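PDB 4KH3: antigen 43 from Escherichia coli, which mediates bacterial clumping through self-association of its beta-helical alpha domain, being an autotransporter of the AIDA type linked to aggregation and biofilms. Local coordinates for residues G190-V195 with G206-V211; N201-G206 with E219-R224; G226-K231 with G245-N250; T239-K244 with S256-N261. All blocks are in the same frame, centred on the assembly; numbering follows the deposited sequence.

Interaction 1 (G190-V195 with G206-V211); sequences GGDQTV and GGNQYV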
# COMPACT_ATOMS: atom_id res chain seq x y z
N GLY A 190 3.87 9.08 7.21
CA GLY A 190 5.31 9.09 6.98
C GLY A 190 6.15 8.36 8.03
O GLY A 190 7.39 8.40 7.98
N GLY A 191 5.48 7.70 8.98
CA GLY A 191 6.16 6.81 9.90
C GLY A 191 5.84 5.35 9.63
O GLY A 191 4.76 5.02 9.10
N ASP A 192 6.76 4.47 10.00
CA ASP A 192 6.71 3.06 9.66
C ASP A 192 7.03 2.23 10.90
O ASP A 192 7.91 2.60 11.68
CB ASP A 192 7.79 2.70 8.62
CG ASP A 192 7.68 3.51 7.36
OD1 ASP A 192 6.57 3.57 6.78
OD2 ASP A 192 8.70 4.06 6.93
N GLN A 193 6.35 1.11 11.04
CA GLN A 193 6.74 0.06 11.97
C GLN A 193 6.83 -1.26 11.20
O GLN A 193 5.92 -1.62 10.45
CB GLN A 193 5.72 -0.05 13.08
CG GLN A 193 5.86 -1.23 13.98
CD GLN A 193 4.65 -1.38 14.88
OE1 GLN A 193 3.54 -1.65 14.39
NE2 GLN A 193 4.84 -1.20 16.17
N THR A 194 7.95 -1.94 11.37
CA THR A 194 8.21 -3.20 10.72
C THR A 194 8.15 -4.24 11.81
O THR A 194 8.86 -4.12 12.81
CB THR A 194 9.63 -3.23 10.12
OG1 THR A 194 9.80 -2.11 9.25
CG2 THR A 194 9.86 -4.51 9.35
N VAL A 195 7.31 -5.25 11.63
CA VAL A 195 7.08 -6.22 12.69
C VAL A 195 7.61 -7.61 12.35
O VAL A 195 7.03 -8.33 11.55
CB VAL A 195 5.57 -6.35 12.97
CG1 VAL A 195 5.33 -7.32 14.12
CG2 VAL A 195 4.97 -4.97 13.27
N GLY A 206 -2.49 7.61 9.76
CA GLY A 206 -1.85 7.93 8.49
C GLY A 206 -0.57 7.14 8.25
O GLY A 206 -0.02 7.15 7.14
N GLY A 207 -0.10 6.45 9.28
CA GLY A 207 1.16 5.73 9.20
C GLY A 207 1.05 4.31 8.67
O GLY A 207 -0.04 3.82 8.34
N ASN A 208 2.20 3.64 8.60
CA ASN A 208 2.28 2.31 8.01
C ASN A 208 2.77 1.28 9.00
O ASN A 208 3.65 1.56 9.82
CB ASN A 208 3.23 2.31 6.81
CG ASN A 208 2.79 3.27 5.71
OD1 ASN A 208 1.65 3.73 5.68
ND2 ASN A 208 3.68 3.54 4.78
N GLN A 209 2.19 0.09 8.93
CA GLN A 209 2.71 -1.05 9.67
C GLN A 209 2.90 -2.23 8.73
O GLN A 209 1.97 -2.66 8.03
CB GLN A 209 1.77 -1.42 10.81
CG GLN A 209 2.20 -2.68 11.54
CD GLN A 209 1.15 -3.19 12.50
OE1 GLN A 209 0.07 -3.65 12.08
NE2 GLN A 209 1.45 -3.13 13.78
N TYR A 210 4.13 -2.75 8.70
CA TYR A 210 4.49 -3.89 7.86
C TYR A 210 4.76 -5.10 8.74
O TYR A 210 5.70 -5.12 9.53
CB TYR A 210 5.73 -3.59 7.02
CG TYR A 210 5.65 -2.30 6.24
CD1 TYR A 210 5.05 -2.26 5.00
CD2 TYR A 210 6.23 -1.14 6.72
CE1 TYR A 210 4.99 -1.09 4.27
CE2 TYR A 210 6.19 0.04 6.00
CZ TYR A 210 5.56 0.06 4.77
OH TYR A 210 5.50 1.24 4.04
N VAL A 211 3.92 -6.11 8.58
CA VAL A 211 4.05 -7.32 9.35
C VAL A 211 4.73 -8.35 8.47
O VAL A 211 4.16 -8.82 7.47
CB VAL A 211 2.69 -7.84 9.78
CG1 VAL A 211 2.86 -9.09 10.64
CG2 VAL A 211 1.93 -6.73 10.53
O HOH W 1 2.40 7.09 5.51

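Interaction 2 (N201-G206 with E219-R224); sequences NTRLEG and ETLINR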
# COMPACT_ATOMS: atom_id res chain seq x y z
N ASN A 201 -1.79 -3.30 19.88
CA ASN A 201 -2.44 -1.99 19.96
C ASN A 201 -1.68 -0.89 19.22
O ASN A 201 -0.98 -0.09 19.82
CB ASN A 201 -2.69 -1.57 21.42
CG ASN A 201 -3.29 -2.69 22.24
OD1 ASN A 201 -4.25 -3.33 21.82
ND2 ASN A 201 -2.73 -2.93 23.42
N THR A 202 -1.84 -0.86 17.92
CA THR A 202 -1.15 0.09 17.08
C THR A 202 -2.19 0.92 16.37
O THR A 202 -3.14 0.40 15.78
CB THR A 202 -0.26 -0.64 16.05
OG1 THR A 202 0.61 -1.54 16.73
CG2 THR A 202 0.55 0.35 15.25
N ARG A 203 -2.02 2.23 16.46
CA ARG A 203 -2.93 3.16 15.84
C ARG A 203 -2.24 3.79 14.64
O ARG A 203 -1.27 4.51 14.78
CB ARG A 203 -3.36 4.21 16.86
CG ARG A 203 -4.45 5.13 16.38
CD ARG A 203 -4.66 6.26 17.36
NE ARG A 203 -5.87 6.17 18.19
CZ ARG A 203 -5.86 6.06 19.51
NH1 ARG A 203 -4.71 5.99 20.18
NH2 ARG A 203 -7.00 6.04 20.19
N LEU A 204 -2.73 3.49 13.45
CA LEU A 204 -2.13 4.06 12.26
C LEU A 204 -2.87 5.34 11.91
O LEU A 204 -3.91 5.31 11.23
CB LEU A 204 -2.16 3.06 11.10
CG LEU A 204 -1.53 1.71 11.41
CD1 LEU A 204 -1.62 0.77 10.20
CD2 LEU A 204 -0.08 1.88 11.88
N GLU A 205 -2.35 6.45 12.41
CA GLU A 205 -2.91 7.77 12.15
C GLU A 205 -2.28 8.32 10.86
O GLU A 205 -1.61 9.34 10.87
CB GLU A 205 -2.64 8.68 13.34
CG GLU A 205 -3.48 9.95 13.37
CD GLU A 205 -4.97 9.67 13.54
OE1 GLU A 205 -5.33 8.66 14.17
OE2 GLU A 205 -5.78 10.48 13.05
N GLY A 206 -2.49 7.61 9.76
CA GLY A 206 -1.85 7.93 8.49
C GLY A 206 -0.57 7.14 8.25
O GLY A 206 -0.02 7.15 7.14
N GLU A 219 -4.76 -6.00 17.28
CA GLU A 219 -5.45 -4.73 17.52
C GLU A 219 -4.78 -3.56 16.81
O GLU A 219 -4.42 -2.57 17.43
CB GLU A 219 -5.57 -4.45 19.02
CG GLU A 219 -6.72 -5.16 19.71
CD GLU A 219 -6.33 -6.52 20.24
OE1 GLU A 219 -5.11 -6.78 20.39
OE2 GLU A 219 -7.24 -7.33 20.51
N THR A 220 -4.60 -3.69 15.50
CA THR A 220 -4.15 -2.55 14.72
C THR A 220 -5.37 -1.74 14.32
O THR A 220 -6.35 -2.28 13.82
CB THR A 220 -3.33 -2.96 13.49
OG1 THR A 220 -2.11 -3.55 13.93
CG2 THR A 220 -2.99 -1.74 12.65
N LEU A 221 -5.32 -0.45 14.60
CA LEU A 221 -6.40 0.45 14.28
C LEU A 221 -5.97 1.35 13.13
O LEU A 221 -5.06 2.17 13.26
CB LEU A 221 -6.75 1.25 15.52
CG LEU A 221 -7.75 2.38 15.37
CD1 LEU A 221 -9.07 1.86 14.79
CD2 LEU A 221 -7.95 3.02 16.74
N ILE A 222 -6.60 1.16 11.98
CA ILE A 222 -6.18 1.85 10.76
C ILE A 222 -7.07 3.04 10.49
O ILE A 222 -8.16 2.90 9.93
CB ILE A 222 -6.23 0.91 9.52
CG1 ILE A 222 -5.65 -0.46 9.84
CG2 ILE A 222 -5.49 1.53 8.35
CD1 ILE A 222 -5.70 -1.43 8.65
N ASN A 223 -6.62 4.22 10.89
CA ASN A 223 -7.39 5.42 10.61
C ASN A 223 -7.07 5.93 9.21
O ASN A 223 -6.35 5.28 8.45
CB ASN A 223 -7.17 6.48 11.67
CG ASN A 223 -7.77 6.09 13.00
OD1 ASN A 223 -8.81 5.46 13.05
ND2 ASN A 223 -7.10 6.45 14.09
N ARG A 224 -7.62 7.09 8.87
CA ARG A 224 -7.48 7.66 7.54
C ARG A 224 -6.03 7.67 7.00
O ARG A 224 -5.09 8.11 7.68
CB ARG A 224 -8.07 9.06 7.49
CG ARG A 224 -8.16 9.62 6.08
CD ARG A 224 -8.08 11.13 6.05
NE ARG A 224 -9.39 11.76 5.98
CZ ARG A 224 -9.97 12.14 4.85
NH1 ARG A 224 -9.36 11.96 3.68
NH2 ARG A 224 -11.17 12.71 4.89
O HOH W 2 -0.90 -3.76 16.32
O HOH W 3 -8.13 6.72 16.91
O HOH W 4 -5.10 9.53 10.14

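Interaction 3 (G226-K231 with G245-N250); sequences GWQVIK and GKLQVN. With MLI (malonate ion), chain F.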
# COMPACT_ATOMS: atom_id res chain seq x y z
N GLY A 226 -4.04 5.43 6.81
CA GLY A 226 -3.26 4.37 7.41
C GLY A 226 -3.15 3.17 6.48
O GLY A 226 -4.01 2.93 5.62
N TRP A 227 -2.10 2.39 6.66
CA TRP A 227 -1.84 1.26 5.80
C TRP A 227 -1.24 0.12 6.62
O TRP A 227 -0.12 0.23 7.12
CB TRP A 227 -0.88 1.70 4.71
CG TRP A 227 -0.72 0.73 3.55
CD1 TRP A 227 -1.63 -0.20 3.13
CD2 TRP A 227 0.42 0.60 2.70
NE1 TRP A 227 -1.12 -0.90 2.06
CE2 TRP A 227 0.13 -0.41 1.76
CE3 TRP A 227 1.65 1.26 2.62
CZ2 TRP A 227 1.03 -0.80 0.76
CZ3 TRP A 227 2.55 0.88 1.62
CH2 TRP A 227 2.23 -0.14 0.71
N GLN A 228 -2.00 -0.96 6.81
CA GLN A 228 -1.44 -2.16 7.43
C GLN A 228 -1.16 -3.21 6.36
O GLN A 228 -2.04 -3.57 5.60
CB GLN A 228 -2.38 -2.74 8.50
CG GLN A 228 -1.78 -3.97 9.17
CD GLN A 228 -2.70 -4.60 10.19
OE1 GLN A 228 -3.92 -4.55 10.05
NE2 GLN A 228 -2.11 -5.21 11.22
N VAL A 229 0.09 -3.68 6.30
CA VAL A 229 0.49 -4.62 5.25
C VAL A 229 0.89 -5.94 5.88
O VAL A 229 1.82 -5.98 6.70
CB VAL A 229 1.68 -4.09 4.43
CG1 VAL A 229 2.12 -5.13 3.41
CG2 VAL A 229 1.31 -2.80 3.73
N ILE A 230 0.19 -7.00 5.52
CA ILE A 230 0.53 -8.33 6.00
C ILE A 230 1.25 -9.12 4.90
O ILE A 230 0.63 -9.55 3.93
CB ILE A 230 -0.70 -9.10 6.48
CG1 ILE A 230 -1.58 -8.19 7.34
CG2 ILE A 230 -0.27 -10.31 7.27
CD1 ILE A 230 -0.89 -7.71 8.59
N LYS A 231 2.56 -9.26 5.05
CA LYS A 231 3.35 -10.01 4.08
C LYS A 231 3.12 -11.51 4.22
O LYS A 231 2.42 -11.97 5.14
CB LYS A 231 4.84 -9.67 4.23
CG LYS A 231 5.17 -8.21 3.82
CD LYS A 231 6.67 -7.97 3.76
CE LYS A 231 7.05 -7.22 2.50
NZ LYS A 231 6.10 -6.11 2.19
N GLY A 245 -8.72 4.18 5.51
CA GLY A 245 -7.59 3.36 5.92
C GLY A 245 -7.55 2.15 5.02
O GLY A 245 -8.55 1.81 4.38
N LYS A 246 -6.41 1.49 4.94
CA LYS A 246 -6.29 0.34 4.06
C LYS A 246 -5.59 -0.82 4.74
O LYS A 246 -4.49 -0.66 5.30
CB LYS A 246 -5.55 0.71 2.78
CG LYS A 246 -5.20 -0.48 1.90
CD LYS A 246 -4.35 -0.05 0.72
CE LYS A 246 -5.07 0.98 -0.14
NZ LYS A 246 -4.29 1.41 -1.34
N LEU A 247 -6.22 -1.99 4.69
CA LEU A 247 -5.55 -3.21 5.08
C LEU A 247 -5.20 -3.99 3.82
O LEU A 247 -6.03 -4.19 2.96
CB LEU A 247 -6.43 -4.06 5.99
CG LEU A 247 -5.90 -5.48 6.15
CD1 LEU A 247 -4.55 -5.45 6.88
CD2 LEU A 247 -6.92 -6.31 6.89
N GLN A 248 -3.95 -4.42 3.72
CA GLN A 248 -3.50 -5.18 2.58
C GLN A 248 -2.88 -6.51 3.05
O GLN A 248 -1.91 -6.53 3.82
CB GLN A 248 -2.48 -4.37 1.79
CG GLN A 248 -1.89 -5.10 0.60
CD GLN A 248 -1.06 -4.19 -0.30
OE1 GLN A 248 -1.38 -3.00 -0.49
NE2 GLN A 248 0.01 -4.73 -0.84
N VAL A 249 -3.47 -7.61 2.59
CA VAL A 249 -3.00 -8.94 2.97
C VAL A 249 -2.47 -9.66 1.75
O VAL A 249 -3.24 -10.03 0.87
CB VAL A 249 -4.13 -9.77 3.60
CG1 VAL A 249 -3.58 -11.07 4.16
CG2 VAL A 249 -4.81 -8.98 4.71
N ASN A 250 -1.15 -9.83 1.67
CA ASN A 250 -0.54 -10.49 0.53
C ASN A 250 -0.82 -11.97 0.53
O ASN A 250 -1.28 -12.54 1.53
CB ASN A 250 0.97 -10.31 0.52
CG ASN A 250 1.40 -8.89 0.35
OD1 ASN A 250 0.61 -8.05 -0.06
ND2 ASN A 250 2.66 -8.62 0.64
C1 MLI F . 3.16 -3.89 -0.86
C2 MLI F . 4.14 -2.91 -0.33
C3 MLI F . 3.11 -5.22 -0.18
O6 MLI F . 4.66 -3.08 0.81
O7 MLI F . 4.46 -1.91 -1.04
O8 MLI F . 4.19 -5.83 0.09
O9 MLI F . 2.00 -5.72 0.12

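Interaction 4 (T239-K244 with S256-N261); sequences TTINQK and SDVTQN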
# COMPACT_ATOMS: atom_id res chain seq x y z
N THR A 239 -7.94 -6.42 13.41
CA THR A 239 -7.68 -5.19 12.71
C THR A 239 -9.00 -4.46 12.56
O THR A 239 -10.05 -5.07 12.35
CB THR A 239 -7.04 -5.45 11.34
OG1 THR A 239 -5.67 -5.81 11.53
CG2 THR A 239 -7.12 -4.23 10.43
N THR A 240 -8.95 -3.14 12.70
CA THR A 240 -10.10 -2.32 12.40
C THR A 240 -9.66 -1.38 11.29
O THR A 240 -8.65 -0.71 11.41
CB THR A 240 -10.56 -1.51 13.63
OG1 THR A 240 -11.09 -2.41 14.60
CG2 THR A 240 -11.62 -0.50 13.26
N ILE A 241 -10.41 -1.38 10.19
CA ILE A 241 -10.13 -0.49 9.09
C ILE A 241 -11.18 0.59 9.10
O ILE A 241 -12.37 0.32 8.90
CB ILE A 241 -10.22 -1.22 7.74
CG1 ILE A 241 -9.53 -2.58 7.78
CG2 ILE A 241 -9.66 -0.35 6.62
CD1 ILE A 241 -9.88 -3.46 6.59
N ASN A 242 -10.77 1.83 9.34
CA ASN A 242 -11.72 2.93 9.26
C ASN A 242 -11.77 3.57 7.88
O ASN A 242 -11.06 3.14 6.97
CB ASN A 242 -11.43 3.97 10.34
CG ASN A 242 -11.94 3.54 11.68
OD1 ASN A 242 -13.04 2.99 11.78
ND2 ASN A 242 -11.15 3.75 12.73
N GLN A 243 -12.61 4.58 7.74
CA GLN A 243 -12.78 5.22 6.45
C GLN A 243 -11.44 5.71 5.89
O GLN A 243 -10.71 6.45 6.55
CB GLN A 243 -13.77 6.38 6.56
CG GLN A 243 -14.26 6.84 5.19
CD GLN A 243 -14.93 8.19 5.23
OE1 GLN A 243 -15.22 8.74 6.30
NE2 GLN A 243 -15.18 8.75 4.05
N LYS A 244 -11.13 5.26 4.67
CA LYS A 244 -9.90 5.65 3.96
C LYS A 244 -8.59 5.11 4.57
O LYS A 244 -7.50 5.53 4.18
CB LYS A 244 -9.83 7.16 3.70
CG LYS A 244 -10.59 7.59 2.43
CD LYS A 244 -11.02 9.05 2.46
CE LYS A 244 -12.20 9.32 1.51
NZ LYS A 244 -11.84 9.16 0.07
N SER A 256 -7.28 -12.18 10.71
CA SER A 256 -8.56 -12.61 11.24
C SER A 256 -9.18 -11.52 12.11
O SER A 256 -8.46 -10.64 12.62
CB SER A 256 -8.39 -13.89 12.04
OG SER A 256 -7.29 -13.80 12.93
N ASP A 257 -10.50 -11.59 12.26
CA ASP A 257 -11.26 -10.64 13.07
C ASP A 257 -11.05 -9.22 12.56
O ASP A 257 -10.85 -8.28 13.34
CB ASP A 257 -10.91 -10.77 14.54
CG ASP A 257 -11.51 -12.00 15.17
OD1 ASP A 257 -12.70 -12.27 14.91
OD2 ASP A 257 -10.81 -12.70 15.92
N VAL A 258 -11.10 -9.09 11.25
CA VAL A 258 -11.00 -7.80 10.62
C VAL A 258 -12.36 -7.13 10.71
O VAL A 258 -13.35 -7.65 10.21
CB VAL A 258 -10.59 -7.94 9.15
CG1 VAL A 258 -10.68 -6.60 8.43
CG2 VAL A 258 -9.19 -8.54 9.05
N THR A 259 -12.42 -5.99 11.39
CA THR A 259 -13.62 -5.17 11.38
C THR A 259 -13.42 -4.08 10.35
O THR A 259 -12.66 -3.14 10.57
CB THR A 259 -13.91 -4.55 12.74
OG1 THR A 259 -14.12 -5.60 13.70
CG2 THR A 259 -15.14 -3.67 12.67
N GLN A 260 -14.08 -4.24 9.22
CA GLN A 260 -13.95 -3.32 8.11
C GLN A 260 -15.13 -2.37 8.11
O GLN A 260 -16.24 -2.75 7.72
CB GLN A 260 -13.87 -4.10 6.79
CG GLN A 260 -13.94 -3.24 5.54
CD GLN A 260 -13.82 -4.07 4.28
OE1 GLN A 260 -13.13 -5.09 4.27
NE2 GLN A 260 -14.49 -3.64 3.22
N ASN A 261 -14.91 -1.14 8.59
CA ASN A 261 -15.96 -0.13 8.61
C ASN A 261 -16.15 0.48 7.25
O ASN A 261 -15.32 0.28 6.35
CB ASN A 261 -15.65 0.96 9.64
CG ASN A 261 -15.71 0.44 11.06
OD1 ASN A 261 -16.54 -0.41 11.38
ND2 ASN A 261 -14.81 0.92 11.91

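Interaction 1 (G190-V195 with G206-V211)
Gln193 and Gln209 lie side by side in the buried part of this contact, where two parallel strands, 192-195 and 208-211, run in register on successive coils of a parallel beta-helix. Gln209 NE2 donates to Gln193 OE1 at 2.6 Å, with the two amide planes only 15° apart. Both chains are extended, with CG opposite the backbone N (chi1 170° in Gln193), and this brings the amides level with each other. Val195 and Val211 occupy the same inward face; Val195 CG2 rests 4.0 Å from Gln209 CG. Between the strands, Tyr210 N to Gln193 O (2.7 Å) and Val195 N to Tyr210 O (2.6 Å) are short and nearly straight.

The other face is looser: Thr194 is buried there, but Asp192, Asn208 and Tyr210 are partly exposed to solvent. Asp192 OD1 approaches the edge of the Tyr210 ring, 3.6 Å from CE2, with the carboxylate turned 51° from the ring. At the glycine end, a water 3.0 Å from Gly190 N and 2.9 Å from Gly206 O spans the wider gap.

Gln193 NE2 continues to Gln174 OE1, and Gln209 OE1 is bonded on the next coil. The buried amides thus satisfy one another and neighbouring coils, which fixes their rotation.

Interaction 2 (N201-G206 with E219-R224)
Thr202 and Thr220 pair at the start of two parallel strands, just past corners of the chain at Asn201 and Glu219. The main-chain bonds come first: Leu221 N gives to Thr202 O (2.6 Å) and Leu204 N to Leu221 O (2.7 Å), both almost straight. They are flanked by Thr202 N to Glu219 O and Asn223 N to Leu204 O, which are more bent. Beyond these, Glu205 forms an inverse gamma turn and the backbones drift apart, leaving a CA-H...O contact from Gly206 to Arg224 O.

Apolar packing belongs to the inward face. Leu204 CD1 meets Thr220 CG2 at 3.8 Å and lies near Ile222 CG1. The Thr220 methyl stands opposite the backbone N (chi1 -66° for OG1), which turns it to Leu204, while the hydroxyl is bonded to Gln209 OE1. A water bonds to Thr202 OG1 and Thr220 OG1, 2.7 Å from each.

Polar side-chain contacts gather on the outer side. Asn223 ND2 reaches Glu205 OE1 at 2.8 Å, meeting it on the syn side, with amide and carboxylate 62° apart. A second water accepts from Arg203 NE (2.7 Å), in the plane of the guanidinium, and from Asn223 ND2 (3.0 Å). The aliphatic part of Arg203 runs alongside Leu221.

Asn223 ND2 therefore serves two acceptors while Asn223 OD1 takes a bond from Asn242 ND2. This fixes the amide's orientation and would probably help stabilise the negative charge of Glu205.

Interaction 3 (G226-K231 with G245-N250)
Gly226 to Lys231 and Gly245 to Asn250 run parallel in exact register, their strand axes 4.8 Å apart and 9° from alignment, joined by five main-chain hydrogen bonds from Lys246 N to Gly226 O at one end to Asn250 N to Ile230 O at the other. On the outer face, Trp227 lies alongside Lys246 and Gln248. Its CG is opposite the backbone N (chi1 -168°), which swings the indole toward the next strand: NE1 makes a weak bond to Gln248 OE1 (3.3 Å) at the ring edge, and Lys246 CD passes 3.6 Å from NE1. Val229 CG2 packs against one face of the ring, off toward its rim.

Such in-register pairing from one coil to the next is the hallmark of the parallel beta-helix, a fold consistent with the pectate-lyase-like clan to which the probable stalk repeats of this autotransporter belong. Its inward face here carries Gln228, Ile230, Leu247 and Val249. Leu247 CD1 sits 3.4 Å from Gln228 OE1, which itself accepts from Thr239 OG1, and 4.1 Å from Ile230 CG1.

A malonate, probably from the crystallisation liquor, occupies the outer end. Lys231 NZ donates to its O8 at 2.9 Å, and Asn250 ND2 adds a weak bond to the same oxygen (3.2 Å). The indole rim at Trp227 CH2 borders the other carboxylate, at O7.

Interaction 4 (T239-K244 with S256-N261)
Thr240 and Thr259 stand side by side, one above the other on neighbouring coils, and the backbone bonds around them hold the pairing. Thr259 N donates to Thr239 O (2.7 Å), Ile241 N to Thr259 O (2.9 Å) and Asn261 N to Ile241 O (2.9 Å).

Of the side-chain polar contacts, one bridges the two segments directly: Asn261 ND2 gives a hydrogen to Asn242 OD1 at 2.7 Å. The acceptor lies in the amide plane of Asn261, and the two amides are 17° apart. Stacked asparagines at one position of consecutive coils are a recognised feature of parallel beta-helices, and here three successive coils contribute to such a row, with Asn223 as its third member, lying at the turn that follows the strand. Thr240 CG2 flanks it, 3.7 Å from Asn261 ND2.

Apolar contacts fill the inward side. Ile241 CD1 touches Val258 CG1 at 3.7 Å and Gln260 CB at 4.0 Å; CG1 is set opposite the carbonyl carbon (chi1 -45°), and the nearly extended chi2 of 167° carries the terminal methyl over toward the next coil. Polar groups on this side look elsewhere in the fold: Thr239 OG1 is engaged by Gln228, and Gln260 NE2 donates to Val294 O.

Overall arrangement
Interactions 1 and 3 lie on one face of the beta-helix, where strands 192-195, 208-211, 227-230 and 246-249 follow in order; interactions 2 and 4 lie on another, formed by strands 198-205, 216-222, 240-241 and 254-260. Along the chain, 1 and 2 interleave and share Gly206, and 3 and 4 interleave after them. Centres of neighbouring contacts are 10 or 11 Å apart, those of 1 and 4 about 16 Å. Hydrogen bonds between glutamine and threonine side chains in the interior join the two faces. Each coil thus adds to both faces at once, the repetitive construction by which this self-associating adhesin attains its length.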